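Local coordinates for AT-rich interactive domain-containing protein 4 (Arabidopsis thaliana, PDB 6LQF) that recognises DNA and a methylated histone H3 tail through its joined ARID domain and PHD finger and regulates the floral transition, at residues Asn86-Gln90 and Tyr171-Asp175; Glu132-Cys137 and Glu153-Cys159; Cys159-Pro163 and Tyr179-Ser185. All coordinates share one frame; numbering follows the deposited sequence.

Interaction 1. Residues Asn86-Gln90 and Tyr171-Asp175. With nucleotides of chain D.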
loop_
_atom_site.group_PDB
_atom_site.type_symbol
_atom_site.label_atom_id
_atom_site.label_comp_id
_atom_site.label_asym_id
_atom_site.label_seq_id
_atom_site.Cartn_x
_atom_site.Cartn_y
_atom_site.Cartn_z
ATOM N N ASN A 86 -1.030 -6.859 5.373
ATOM C CA ASN A 86 -0.761 -8.186 4.855
ATOM C C ASN A 86 0.044 -8.019 3.581
ATOM O O ASN A 86 -0.483 -7.755 2.507
ATOM C CB ASN A 86 -2.072 -8.932 4.589
ATOM C CG ASN A 86 -1.880 -10.355 4.096
ATOM O OD1 ASN A 86 -0.749 -10.758 3.810
ATOM N ND2 ASN A 86 -2.972 -11.143 3.982
ATOM N N TRP A 87 1.372 -8.175 3.711
ATOM C CA TRP A 87 2.281 -7.872 2.601
ATOM C C TRP A 87 2.165 -8.929 1.509
ATOM O O TRP A 87 1.964 -8.601 0.349
ATOM C CB TRP A 87 3.733 -7.787 3.138
ATOM C CG TRP A 87 3.915 -6.602 4.033
ATOM C CD1 TRP A 87 3.638 -6.545 5.370
ATOM C CD2 TRP A 87 4.362 -5.307 3.658
ATOM N NE1 TRP A 87 3.861 -5.264 5.863
ATOM C CE2 TRP A 87 4.347 -4.497 4.817
ATOM C CE3 TRP A 87 4.815 -4.750 2.445
ATOM C CZ2 TRP A 87 4.737 -3.153 4.775
ATOM C CZ3 TRP A 87 5.246 -3.431 2.423
ATOM C CH2 TRP A 87 5.193 -2.645 3.598
ATOM N N LYS A 88 2.283 -10.203 1.863
ATOM C CA LYS A 88 2.116 -11.238 0.839
ATOM C C LYS A 88 0.732 -11.280 0.209
ATOM O O LYS A 88 0.561 -11.409 -1.034
ATOM C CB LYS A 88 2.475 -12.600 1.423
ATOM C CG LYS A 88 2.353 -13.728 0.427
ATOM C CD LYS A 88 3.233 -14.923 0.883
ATOM C CE LYS A 88 3.214 -16.121 -0.073
ATOM N NZ LYS A 88 3.875 -15.919 -1.426
ATOM N N GLY A 89 -0.284 -11.158 1.057
ATOM C CA GLY A 89 -1.655 -11.374 0.620
ATOM C C GLY A 89 -2.413 -10.191 0.069
ATOM O O GLY A 89 -3.380 -10.392 -0.686
ATOM N N GLN A 90 -2.058 -8.968 0.431
ATOM C CA GLN A 90 -2.785 -7.791 -0.043
ATOM C C GLN A 90 -1.889 -6.777 -0.748
ATOM O O GLN A 90 -2.398 -5.982 -1.525
ATOM C CB GLN A 90 -3.491 -7.072 1.120
ATOM C CG GLN A 90 -4.695 -7.832 1.612
ATOM C CD GLN A 90 -5.380 -7.100 2.765
ATOM O OE1 GLN A 90 -5.555 -5.859 2.694
ATOM N NE2 GLN A 90 -5.776 -7.850 3.805
ATOM N N TYR A 171 -11.408 -11.888 6.477
ATOM C CA TYR A 171 -11.370 -10.706 5.618
ATOM C C TYR A 171 -9.920 -10.375 5.249
ATOM O O TYR A 171 -9.666 -9.968 4.115
ATOM C CB TYR A 171 -11.993 -9.505 6.328
ATOM C CG TYR A 171 -13.464 -9.708 6.556
ATOM C CD1 TYR A 171 -14.381 -9.386 5.574
ATOM C CD2 TYR A 171 -13.922 -10.271 7.745
ATOM C CE1 TYR A 171 -15.766 -9.610 5.777
ATOM C CE2 TYR A 171 -15.281 -10.483 7.936
ATOM C CZ TYR A 171 -16.183 -10.159 6.941
ATOM O OH TYR A 171 -17.559 -10.356 7.061
ATOM N N ALA A 172 -9.013 -10.554 6.209
ATOM C CA ALA A 172 -7.642 -10.118 5.995
ATOM C C ALA A 172 -6.778 -11.068 5.169
ATOM O O ALA A 172 -5.790 -10.613 4.537
ATOM C CB ALA A 172 -7.004 -9.878 7.342
ATOM N N LYS A 173 -7.085 -12.352 5.169
ATOM C CA LYS A 173 -6.310 -13.305 4.377
ATOM C C LYS A 173 -6.416 -12.988 2.876
ATOM O O LYS A 173 -7.374 -12.314 2.397
ATOM C CB LYS A 173 -6.782 -14.746 4.622
ATOM C CG LYS A 173 -8.190 -15.002 4.100
ATOM C CD LYS A 173 -8.686 -16.379 4.522
ATOM C CE LYS A 173 -10.096 -16.659 3.933
ATOM N NZ LYS A 173 -10.652 -17.948 4.474
ATOM N N THR A 174 -5.436 -13.455 2.111
ATOM C CA THR A 174 -5.474 -13.176 0.680
ATOM C C THR A 174 -6.792 -13.662 0.036
ATOM O O THR A 174 -7.318 -14.732 0.356
ATOM C CB THR A 174 -4.250 -13.813 -0.003
ATOM O OG1 THR A 174 -4.151 -13.359 -1.353
ATOM C CG2 THR A 174 -4.327 -15.316 -0.028
ATOM N N ASP A 175 -7.328 -12.801 -0.827
ATOM C CA ASP A 175 -8.599 -13.032 -1.526
ATOM C C ASP A 175 -9.648 -13.458 -0.535
ATOM O O ASP A 175 -10.374 -14.435 -0.738
ATOM C CB ASP A 175 -8.431 -14.067 -2.614
ATOM C CG ASP A 175 -9.561 -14.003 -3.629
ATOM O OD1 ASP A 175 -10.310 -12.994 -3.627
ATOM O OD2 ASP A 175 -9.683 -14.957 -4.412
ATOM P P DA D 4 -2.135 -15.067 3.741
ATOM O OP1 DA D 4 -2.877 -13.831 3.328
ATOM O OP2 DA D 4 -1.652 -16.005 2.684
ATOM O "O5'" DA D 4 -0.831 -14.585 4.553
ATOM C "C5'" DA D 4 -1.016 -13.707 5.674
ATOM C "C4'" DA D 4 0.274 -13.513 6.420
ATOM O "O4'" DA D 4 0.675 -14.792 7.000
ATOM C "C3'" DA D 4 1.431 -13.024 5.534
ATOM O "O3'" DA D 4 2.158 -12.096 6.307
ATOM C "C2'" DA D 4 2.235 -14.298 5.371
ATOM C "C1'" DA D 4 2.063 -14.922 6.762
ATOM N N9 DA D 4 2.390 -16.321 6.844
ATOM C C8 DA D 4 2.057 -17.335 5.998
ATOM N N7 DA D 4 2.530 -18.519 6.390
ATOM C C5 DA D 4 3.197 -18.232 7.553
ATOM C C6 DA D 4 3.929 -19.045 8.469
ATOM N N6 DA D 4 4.139 -20.357 8.291
ATOM N N1 DA D 4 4.502 -18.441 9.505
ATOM C C2 DA D 4 4.301 -17.137 9.704
ATOM N N3 DA D 4 3.614 -16.277 8.935
ATOM C C4 DA D 4 3.082 -16.905 7.878
ATOM P P DG D 5 3.092 -10.970 5.664
ATOM O OP1 DG D 5 2.366 -9.711 5.846
ATOM O OP2 DG D 5 3.523 -11.350 4.261
ATOM O "O5'" DG D 5 4.347 -10.944 6.599
ATOM C "C5'" DG D 5 4.161 -10.511 7.950
ATOM C "C4'" DG D 5 5.404 -10.833 8.777
ATOM O "O4'" DG D 5 5.491 -12.271 8.967
ATOM C "C3'" DG D 5 6.713 -10.387 8.173
ATOM O "O3'" DG D 5 7.607 -9.978 9.267
ATOM C "C2'" DG D 5 7.197 -11.661 7.499
ATOM C "C1'" DG D 5 6.733 -12.739 8.472
ATOM N N9 DG D 5 6.493 -14.042 7.850
ATOM C C8 DG D 5 5.716 -14.304 6.764
ATOM N N7 DG D 5 5.739 -15.560 6.391
ATOM C C5 DG D 5 6.576 -16.154 7.333
ATOM C C6 DG D 5 6.966 -17.501 7.489
ATOM O O6 DG D 5 6.653 -18.472 6.774
ATOM N N1 DG D 5 7.876 -17.677 8.553
ATOM C C2 DG D 5 8.234 -16.686 9.414
ATOM N N2 DG D 5 9.096 -17.008 10.386
ATOM N N3 DG D 5 7.851 -15.426 9.289
ATOM C C4 DG D 5 7.003 -15.239 8.240
HETATM O O HOH W 1 -6.144 -10.186 -1.046
#
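T174 of the PHD finger meets G89 in the first turn of ARID helix 87-91, and A172 beside it meets N86 and Q90, so this is a joint between two domains, built at a helix N-cap. T174 places its hydroxyl anti to its own nitrogen (chi1 -170°), from where OG1 donates to G89 O at 3.1 Å, in the carbonyl plane and on a lone pair. The lack of a side chain at G89 matters here: its CA lies 4.2 Å from T174 CA, and a CB would clash with N86 ND2. A172 O, at the end of helix 168-172, is gripped from opposite faces of its plane by N86 ND2 and Q90 NE2, each 2.9 Å away; R76 holds Q90 OE1. N86 also caps the helix, its OD1 accepting from G89 N at 2.8 Å. With an alanine here, G89 N is likely to lose its cap, and A172 O and the DNA phosphate would each lose a donor. That phosphate, of DA4 in chain D, bridges the domains: its OP1 accepts from T174 N at 2.9 Å and from N86 ND2 at 2.8 Å, the latter bond nearly straight at 170°.

Interaction 2. Residues Glu132-Cys137 and Glu153-Cys159. With ZN (zinc ion), chain G.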
loop_
_atom_site.group_PDB
_atom_site.type_symbol
_atom_site.label_atom_id
_atom_site.label_comp_id
_atom_site.label_asym_id
_atom_site.label_seq_id
_atom_site.Cartn_x
_atom_site.Cartn_y
_atom_site.Cartn_z
ATOM N N GLU A 132 -8.023 8.419 7.009
ATOM C CA GLU A 132 -9.497 8.442 7.158
ATOM C C GLU A 132 -9.932 7.917 8.503
ATOM O O GLU A 132 -9.301 7.023 9.065
ATOM C CB GLU A 132 -10.166 7.599 6.084
ATOM C CG GLU A 132 -10.026 8.073 4.664
ATOM C CD GLU A 132 -10.677 7.084 3.727
ATOM O OE1 GLU A 132 -11.856 6.728 3.965
ATOM O OE2 GLU A 132 -9.996 6.625 2.788
ATOM N N CYS A 133 -11.039 8.464 8.993
ATOM C CA CYS A 133 -11.645 7.972 10.234
ATOM C C CYS A 133 -12.615 6.836 9.905
ATOM O O CYS A 133 -12.947 6.579 8.753
ATOM C CB CYS A 133 -12.376 9.096 10.967
ATOM S SG CYS A 133 -13.878 9.695 10.135
ATOM N N CYS A 134 -13.034 6.137 10.942
ATOM C CA CYS A 134 -14.056 5.088 10.835
ATOM C C CYS A 134 -15.400 5.663 10.405
ATOM O O CYS A 134 -15.874 6.627 10.990
ATOM C CB CYS A 134 -14.194 4.382 12.214
ATOM S SG CYS A 134 -15.490 3.136 12.266
ATOM N N LEU A 135 -16.009 5.059 9.397
ATOM C CA LEU A 135 -17.264 5.572 8.849
ATOM C C LEU A 135 -18.371 5.410 9.856
ATOM O O LEU A 135 -19.397 6.109 9.746
ATOM C CB LEU A 135 -17.613 4.857 7.513
ATOM C CG LEU A 135 -17.853 3.336 7.559
ATOM C CD1 LEU A 135 -19.319 2.987 7.785
ATOM C CD2 LEU A 135 -17.369 2.656 6.274
ATOM N N ILE A 136 -18.203 4.472 10.790
ATOM C CA ILE A 136 -19.239 4.277 11.850
ATOM C C ILE A 136 -19.065 5.212 13.021
ATOM O O ILE A 136 -19.964 6.004 13.313
ATOM C CB ILE A 136 -19.235 2.817 12.355
ATOM C CG1 ILE A 136 -19.595 1.900 11.181
ATOM C CG2 ILE A 136 -20.265 2.641 13.485
ATOM C CD1 ILE A 136 -19.258 0.415 11.395
ATOM N N CYS A 137 -17.929 5.139 13.711
ATOM C CA CYS A 137 -17.733 5.929 14.948
ATOM C C CYS A 137 -17.035 7.274 14.791
ATOM O O CYS A 137 -16.941 8.029 15.744
ATOM C CB CYS A 137 -16.952 5.131 15.974
ATOM S SG CYS A 137 -15.164 4.975 15.599
ATOM N N GLU A 153 -14.916 3.505 1.852
ATOM C CA GLU A 153 -14.558 4.074 3.128
ATOM C C GLU A 153 -14.090 2.970 4.070
ATOM O O GLU A 153 -14.236 1.772 3.781
ATOM C CB GLU A 153 -15.723 4.840 3.713
ATOM C CG GLU A 153 -16.031 6.057 2.896
ATOM C CD GLU A 153 -17.229 6.814 3.414
ATOM O OE1 GLU A 153 -17.840 6.357 4.401
ATOM O OE2 GLU A 153 -17.558 7.870 2.835
ATOM N N TRP A 154 -13.541 3.371 5.215
ATOM C CA TRP A 154 -12.979 2.433 6.143
ATOM C C TRP A 154 -13.751 2.348 7.446
ATOM O O TRP A 154 -14.285 3.343 7.870
ATOM C CB TRP A 154 -11.561 2.856 6.503
ATOM C CG TRP A 154 -10.514 2.609 5.415
ATOM C CD1 TRP A 154 -10.083 3.470 4.459
ATOM C CD2 TRP A 154 -9.751 1.415 5.278
ATOM N NE1 TRP A 154 -9.083 2.870 3.703
ATOM C CE2 TRP A 154 -8.833 1.626 4.228
ATOM C CE3 TRP A 154 -9.696 0.221 6.005
ATOM C CZ2 TRP A 154 -7.937 0.629 3.820
ATOM C CZ3 TRP A 154 -8.814 -0.767 5.603
ATOM C CH2 TRP A 154 -7.914 -0.547 4.570
ATOM N N ALA A 155 -13.873 1.148 7.979
ATOM C CA ALA A 155 -14.583 0.925 9.238
ATOM C C ALA A 155 -13.757 0.090 10.199
ATOM O O ALA A 155 -13.082 -0.866 9.800
ATOM C CB ALA A 155 -15.918 0.230 8.973
ATOM N N HIS A 156 -13.787 0.405 11.488
ATOM C CA HIS A 156 -13.312 -0.588 12.426
ATOM C C HIS A 156 -14.157 -1.837 12.364
ATOM O O HIS A 156 -15.400 -1.760 12.462
ATOM C CB HIS A 156 -13.449 -0.114 13.886
ATOM C CG HIS A 156 -12.585 1.044 14.236
ATOM N ND1 HIS A 156 -13.093 2.293 14.518
ATOM C CD2 HIS A 156 -11.224 1.179 14.282
ATOM C CE1 HIS A 156 -12.105 3.114 14.850
ATOM N NE2 HIS A 156 -10.958 2.472 14.664
ATOM N N PHE A 157 -13.532 -2.992 12.351
ATOM C CA PHE A 157 -14.272 -4.243 12.364
ATOM C C PHE A 157 -15.173 -4.315 13.587
ATOM O O PHE A 157 -16.336 -4.762 13.488
ATOM C CB PHE A 157 -13.279 -5.405 12.343
ATOM C CG PHE A 157 -13.911 -6.728 12.089
ATOM C CD1 PHE A 157 -14.452 -7.007 10.849
ATOM C CD2 PHE A 157 -13.912 -7.713 13.067
ATOM C CE1 PHE A 157 -15.045 -8.250 10.595
ATOM C CE2 PHE A 157 -14.505 -8.960 12.825
ATOM C CZ PHE A 157 -15.065 -9.219 11.583
ATOM N N GLY A 158 -14.632 -3.820 14.706
ATOM C CA GLY A 158 -15.331 -3.811 16.005
ATOM C C GLY A 158 -16.523 -2.899 16.049
ATOM O O GLY A 158 -17.382 -3.042 16.949
ATOM N N CYS A 159 -16.631 -1.962 15.123
ATOM C CA CYS A 159 -17.787 -1.040 15.144
ATOM C C CYS A 159 -18.969 -1.593 14.336
ATOM O O CYS A 159 -20.036 -0.987 14.285
ATOM C CB CYS A 159 -17.407 0.358 14.622
ATOM S SG CYS A 159 -16.439 1.389 15.793
HETATM ZN ZN ZN G . -15.121 2.803 14.585
HETATM O O HOH W 2 -13.719 6.142 6.210
#
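L135 lies against strand 154-156 in the first zinc site of the PHD finger, and its side chain can be followed outward atom by atom. CB meets the carboxylate oxygen E153 OE1 at 3.5 Å. CG, set between the backbone N and carbonyl carbon (chi1 62°), sits over W154 O and A155 CB. From there CD2 reaches W154 O, E153 CB and A155 CB, the last at 3.9 Å. CD2 also packs on C181, a ligand of the second zinc, and the other methyl, CD1, on its neighbour N183. The backbone of L135 fixes the start of this path: its N donates to W154 O at 2.9 Å. I136 continues the apolar strip, with CD1 3.7 Å from C159 CB.

Nearer the other end, the E132 carboxylate comes to the edge of the W154 indole at CD1, with OE2 3.6 Å from that carbon and the two planes 72° apart. W154 packs on the modified side chain of the bound peptide, consistent with the aromatic pocket by which PHD fingers read methylated lysine.

C134, C137 and C159 give their SG atoms to zinc, and H156 completes the set of three cysteines and one histidine through ND1 at 2.1 Å. H156 NE2 hydrogen-bonds to T141 O, which, with the ND1-zinc bond, fixes the rotation of the imidazole. C134 SG, besides its metal bond, accepts from H156 N at 3.3 Å, a fairly straight bond at 163°, and from C137 N at 3.5 Å; I136 N adds a weak third. Such N-H donors to a zinc-bound sulfur probably disperse the thiolate's negative charge, and they tie the ligand's position to the backbone on both sides of the contact.

Interaction 3. Residues Cys159-Pro163 and Tyr179-Ser185. With ZN (zinc ion), chain F; ZN (zinc ion), chain G.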
loop_
_atom_site.group_PDB
_atom_site.type_symbol
_atom_site.label_atom_id
_atom_site.label_comp_id
_atom_site.label_asym_id
_atom_site.label_seq_id
_atom_site.Cartn_x
_atom_site.Cartn_y
_atom_site.Cartn_z
ATOM N N CYS A 159 -16.631 -1.962 15.123
ATOM C CA CYS A 159 -17.787 -1.040 15.144
ATOM C C CYS A 159 -18.969 -1.593 14.336
ATOM O O CYS A 159 -20.036 -0.987 14.285
ATOM C CB CYS A 159 -17.407 0.358 14.622
ATOM S SG CYS A 159 -16.439 1.389 15.793
ATOM N N ASP A 160 -18.776 -2.737 13.697
ATOM C CA ASP A 160 -19.842 -3.336 12.909
ATOM C C ASP A 160 -20.412 -4.485 13.762
ATOM O O ASP A 160 -19.780 -5.509 13.923
ATOM C CB ASP A 160 -19.307 -3.814 11.540
ATOM C CG ASP A 160 -20.405 -4.267 10.634
ATOM O OD1 ASP A 160 -21.535 -4.576 11.122
ATOM O OD2 ASP A 160 -20.164 -4.318 9.409
ATOM N N ARG A 161 -21.605 -4.300 14.306
ATOM C CA ARG A 161 -22.154 -5.305 15.231
ATOM C C ARG A 161 -23.211 -6.203 14.586
ATOM O O ARG A 161 -23.952 -6.910 15.280
ATOM C CB ARG A 161 -22.740 -4.610 16.471
ATOM C CG ARG A 161 -21.710 -3.845 17.306
ATOM C CD ARG A 161 -20.744 -4.769 18.041
ATOM N NE ARG A 161 -21.423 -5.449 19.143
ATOM C CZ ARG A 161 -20.828 -6.270 20.010
ATOM N NH1 ARG A 161 -21.541 -6.839 20.978
ATOM N NH2 ARG A 161 -19.528 -6.526 19.913
ATOM N N ARG A 162 -23.303 -6.169 13.265
ATOM C CA ARG A 162 -24.228 -7.041 12.563
ATOM C C ARG A 162 -23.871 -8.507 12.732
ATOM O O ARG A 162 -22.717 -8.892 12.642
ATOM C CB ARG A 162 -24.257 -6.676 11.070
ATOM C CG ARG A 162 -24.922 -5.336 10.806
ATOM C CD ARG A 162 -24.836 -4.968 9.307
ATOM N NE ARG A 162 -23.444 -4.843 8.865
ATOM C CZ ARG A 162 -23.067 -4.766 7.597
ATOM N NH1 ARG A 162 -21.795 -4.684 7.301
ATOM N NH2 ARG A 162 -23.975 -4.803 6.630
ATOM N N PRO A 163 -24.891 -9.350 12.979
ATOM C CA PRO A 163 -24.663 -10.800 13.014
ATOM C C PRO A 163 -24.225 -11.359 11.661
ATOM O O PRO A 163 -24.591 -10.814 10.628
ATOM C CB PRO A 163 -26.036 -11.369 13.380
ATOM C CG PRO A 163 -26.791 -10.227 13.925
ATOM C CD PRO A 163 -26.287 -8.994 13.282
ATOM N N TYR A 179 -16.363 -7.364 2.021
ATOM C CA TYR A 179 -16.966 -6.581 3.082
ATOM C C TYR A 179 -17.790 -5.424 2.495
ATOM O O TYR A 179 -17.281 -4.658 1.701
ATOM C CB TYR A 179 -15.899 -6.035 4.041
ATOM C CG TYR A 179 -16.524 -5.167 5.106
ATOM C CD1 TYR A 179 -17.264 -5.739 6.124
ATOM C CD2 TYR A 179 -16.395 -3.776 5.084
ATOM C CE1 TYR A 179 -17.879 -4.941 7.091
ATOM C CE2 TYR A 179 -17.006 -2.965 6.043
ATOM C CZ TYR A 179 -17.764 -3.566 7.027
ATOM O OH TYR A 179 -18.398 -2.823 8.019
ATOM N N VAL A 180 -19.045 -5.295 2.931
ATOM C CA VAL A 180 -19.879 -4.161 2.556
ATOM C C VAL A 180 -20.359 -3.544 3.842
ATOM O O VAL A 180 -20.927 -4.256 4.675
ATOM C CB VAL A 180 -21.056 -4.596 1.664
ATOM C CG1 VAL A 180 -22.015 -3.459 1.405
ATOM C CG2 VAL A 180 -20.514 -5.161 0.345
ATOM N N CYS A 181 -20.136 -2.254 4.011
ATOM C CA CYS A 181 -20.416 -1.586 5.300
ATOM C C CYS A 181 -21.918 -1.435 5.586
ATOM O O CYS A 181 -22.737 -1.649 4.669
ATOM C CB CYS A 181 -19.723 -0.191 5.302
ATOM S SG CYS A 181 -20.639 1.160 4.448
ATOM N N PRO A 182 -22.282 -1.117 6.837
ATOM C CA PRO A 182 -23.712 -1.045 7.176
ATOM C C PRO A 182 -24.422 0.060 6.401
ATOM O O PRO A 182 -25.618 -0.069 6.129
ATOM C CB PRO A 182 -23.692 -0.739 8.684
ATOM C CG PRO A 182 -22.390 -1.262 9.184
ATOM C CD PRO A 182 -21.413 -1.003 8.026
ATOM N N ASN A 183 -23.753 1.171 6.117
ATOM C CA ASN A 183 -24.401 2.253 5.368
ATOM C C ASN A 183 -24.707 1.896 3.911
ATOM O O ASN A 183 -25.710 2.360 3.369
ATOM C CB ASN A 183 -23.547 3.523 5.456
ATOM C CG ASN A 183 -23.465 4.041 6.875
ATOM O OD1 ASN A 183 -24.224 3.582 7.743
ATOM N ND2 ASN A 183 -22.595 5.001 7.121
ATOM N N CYS A 184 -23.871 1.068 3.280
ATOM C CA CYS A 184 -24.062 0.657 1.885
ATOM C C CYS A 184 -25.035 -0.497 1.699
ATOM O O CYS A 184 -25.681 -0.636 0.660
ATOM C CB CYS A 184 -22.729 0.234 1.275
ATOM S SG CYS A 184 -21.645 1.595 0.879
ATOM N N SER A 185 -25.113 -1.362 2.691
ATOM C CA SER A 185 -25.845 -2.613 2.567
ATOM C C SER A 185 -27.306 -2.433 2.213
ATOM O O SER A 185 -28.006 -1.629 2.826
ATOM C CB SER A 185 -25.732 -3.398 3.872
ATOM O OG SER A 185 -24.448 -4.006 3.942
HETATM ZN ZN ZN F . -19.850 1.358 2.284
HETATM ZN ZN ZN G . -15.121 2.803 14.585
#
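D160 and P182 mark the nearest backbone approach of these two irregular segments, yet their CA atoms are still 7.3 Å apart, so side chains must span the gap. R162 does most of the spanning. Its chain bends at chi3 (-61°), which turns the guanidinium back beside D160, and NE and NH1 then grip the carboxylate side-on in a two-pronged salt bridge: NE reaches OD1 of D160 at 3.0 Å and NH1 reaches OD2 at 2.7 Å, both on syn lone pairs. D160 OD1 also accepts from R162 N, an Asx turn that holds the carboxylate in place. Across the gap, Y179 OH donates to D160 OD2 at 2.7 Å on the anti side, 22° out of the carboxylate plane, which leaves OD2 with two donors.

In the PHD finger these segments join the two zinc sites of the cross-brace, since C159 binds one zinc while C181 and C184, with C148 and C151, bind the other. R162 reaches the backbone and side chain flanking the C181-C184 ligand pair: NH1 donates to V180 O at 2.8 Å, close to straight at 171° and in the carbonyl plane, and NH2 donates to S185 OG at 2.8 Å, tilted from the guanidinium plane. P182 lies over one face of the guanidinium, with CA 3.7 Å above its centre. S185 OG in turn donates to C181 O, 3.0 Å away.

How the interactions relate
Interactions 2 and 3 form one unit within the PHD finger: their centres are about 10 Å apart and C159 belongs to both. Across this join L135 CD2 packs on C181 CB at 3.8 Å, so the C134-C137 turn of one zinc site rests on a ligand of the other. Interaction 1 lies farther off, its centre about 19 Å from that of interaction 2 and about 20 Å from that of interaction 3, and it alone joins the PHD finger to the ARID domain and the DNA backbone. Y171 is the bridge, with CE2 3.5 Å from F157 CE1 and CE1 4.0 Å from Y179 CB. The bound peptide touches all three, through Q90, Y171 and A172, through W154, and through Y179.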